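Local coordinates for putative ABC-transporter ATP-binding protein (Alicyclobacillus acidocaldarius, PDB 1Z47) that probably binds and hydrolyses ATP to power a membrane transporter that is thought to import sulfate, at residues A124-R127 against E128-F132. Numbering follows the deposited sequence.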
loop_
_atom_site.group_PDB
_atom_site.type_symbol
_atom_site.label_atom_id
_atom_site.label_comp_id
_atom_site.label_asym_id
_atom_site.label_seq_id
_atom_site.Cartn_x
_atom_site.Cartn_y
_atom_site.Cartn_z
ATOM N N ALA B 124 34.762 9.333 -14.733
ATOM C CA ALA B 124 34.845 8.002 -14.153
ATOM C C ALA B 124 33.800 7.818 -13.045
ATOM O O ALA B 124 33.244 6.728 -12.880
ATOM C CB ALA B 124 36.283 7.748 -13.577
ATOM N N ARG B 125 33.550 8.886 -12.293
ATOM C CA ARG B 125 32.584 8.867 -11.185
ATOM C C ARG B 125 31.197 8.615 -11.784
ATOM O O ARG B 125 30.427 7.776 -11.303
ATOM C CB ARG B 125 32.585 10.235 -10.499
ATOM C CG ARG B 125 32.511 10.285 -8.967
ATOM C CD ARG B 125 31.196 9.844 -8.352
ATOM N NE ARG B 125 31.281 8.500 -7.775
ATOM C CZ ARG B 125 30.671 8.120 -6.651
ATOM N NH1 ARG B 125 29.926 8.978 -5.967
ATOM N NH2 ARG B 125 30.792 6.872 -6.218
ATOM N N VAL B 126 30.884 9.358 -12.843
ATOM C CA VAL B 126 29.579 9.223 -13.496
ATOM C C VAL B 126 29.372 7.843 -14.078
ATOM O O VAL B 126 28.343 7.202 -13.832
ATOM C CB VAL B 126 29.400 10.291 -14.577
ATOM C CG1 VAL B 126 28.077 10.055 -15.370
ATOM C CG2 VAL B 126 29.406 11.655 -13.914
ATOM N N ARG B 127 30.353 7.353 -14.822
ATOM C CA ARG B 127 30.212 6.042 -15.420
ATOM C C ARG B 127 30.055 4.992 -14.353
ATOM O O ARG B 127 29.360 3.987 -14.547
ATOM C CB ARG B 127 31.413 5.746 -16.327
ATOM C CG ARG B 127 31.524 6.799 -17.419
ATOM C CD ARG B 127 32.505 6.461 -18.521
ATOM N NE ARG B 127 32.610 7.586 -19.456
ATOM C CZ ARG B 127 31.628 8.010 -20.252
ATOM N NH1 ARG B 127 30.444 7.403 -20.255
ATOM N NH2 ARG B 127 31.828 9.064 -21.036
ATOM N N GLU B 128 30.695 5.246 -13.216
ATOM C CA GLU B 128 30.639 4.349 -12.076
ATOM C C GLU B 128 29.187 4.230 -11.606
ATOM O O GLU B 128 28.661 3.136 -11.462
ATOM C CB GLU B 128 31.493 4.917 -10.933
ATOM C CG GLU B 128 31.683 3.969 -9.748
ATOM C CD GLU B 128 32.053 4.685 -8.443
ATOM O OE1 GLU B 128 32.881 5.631 -8.460
ATOM O OE2 GLU B 128 31.514 4.287 -7.384
ATOM N N LEU B 129 28.565 5.377 -11.349
ATOM C CA LEU B 129 27.187 5.414 -10.877
ATOM C C LEU B 129 26.204 4.818 -11.886
ATOM O O LEU B 129 25.322 4.036 -11.520
ATOM C CB LEU B 129 26.794 6.854 -10.548
ATOM C CG LEU B 129 27.495 7.422 -9.317
ATOM C CD1 LEU B 129 27.266 8.924 -9.227
ATOM C CD2 LEU B 129 26.972 6.700 -8.082
ATOM N N LEU B 130 26.370 5.168 -13.158
ATOM C CA LEU B 130 25.464 4.663 -14.191
ATOM C C LEU B 130 25.467 3.141 -14.312
ATOM O O LEU B 130 24.406 2.530 -14.458
ATOM C CB LEU B 130 25.775 5.312 -15.555
ATOM C CG LEU B 130 25.571 6.829 -15.646
ATOM C CD1 LEU B 130 25.887 7.283 -17.068
ATOM C CD2 LEU B 130 24.135 7.210 -15.269
ATOM N N ARG B 131 26.640 2.513 -14.259
ATOM C CA ARG B 131 26.677 1.065 -14.359
ATOM C C ARG B 131 26.125 0.451 -13.086
ATOM O O ARG B 131 25.381 -0.531 -13.141
ATOM C CB ARG B 131 28.102 0.565 -14.615
ATOM C CG ARG B 131 28.541 0.766 -16.060
ATOM C CD ARG B 131 30.054 0.689 -16.213
ATOM N NE ARG B 131 30.739 1.512 -15.215
ATOM C CZ ARG B 131 31.974 1.987 -15.356
ATOM N NH1 ARG B 131 32.664 1.732 -16.460
ATOM N NH2 ARG B 131 32.521 2.704 -14.383
ATOM N N PHE B 132 26.459 1.024 -11.936
ATOM C CA PHE B 132 25.936 0.452 -10.706
ATOM C C PHE B 132 24.416 0.441 -10.734
ATOM O O PHE B 132 23.791 -0.548 -10.370
ATOM C CB PHE B 132 26.391 1.229 -9.473
ATOM C CG PHE B 132 25.763 0.738 -8.203
ATOM C CD1 PHE B 132 25.957 -0.582 -7.784
ATOM C CD2 PHE B 132 24.936 1.572 -7.448
ATOM C CE1 PHE B 132 25.329 -1.068 -6.630
ATOM C CE2 PHE B 132 24.304 1.094 -6.293
ATOM C CZ PHE B 132 24.501 -0.226 -5.884
#
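Arg125 and Glu128, three residues apart on helix 119-132, form a salt bridge whose shortest bond runs from Arg125 NH2 to Glu128 OE2 at 2.9 Å. The oxygen lies close to the guanidinium plane, yet the nitrogen stands well out of the carboxylate plane, and the planes are turned 60° apart, so the two flat groups do not lie in one plane. Weak bonds from Arg125 NE, at 3.4 Å, and from Arg125 NH2 to Glu128 OE1 add to it. Bends midway along the Arg125 chain, at chi2 and chi3 (104°), carry the guanidinium forward, toward the C-terminal end of the helix, to meet the carboxylate, while Glu128 reaches across with an extended chain. Arg125 NH1 is used elsewhere, bonding to the carbonyl of Ala161; with Arg163 also near, Glu128 probably helps offset the gathered positive charge.

Beneath these side chains the backbone keeps regular i to i+4 alpha-helical bonding, as Leu130 N to Val126 O illustrates at 2.9 Å with an N-H...O angle of 170°. The helix belongs to the helical subdomain of the ATP-binding cassette, where it lies between the helix 104-109 region and the long helix 178-195: Val126 rests on Tyr105 and Ser109, and Phe132 on Val191 and Glu194.

Packing along the helix follows the same spacing. Leu129 CG sits over the centre of one face of the Arg125 guanidinium, 4.2 Å above its plane, and Leu129 CD1 approaches Arg125 CD at 4.1 Å. Val126 and Leu130 run alongside each other in the same direction, with Val126 CG1 at 3.9 Å from Leu130 CD1. On the exposed side, a bend at chi3 folds the Arg131 guanidinium back over Arg127, whose CB lies against one face, toward its rim, while Arg131 NE stands 2.9 Å from Arg127 O.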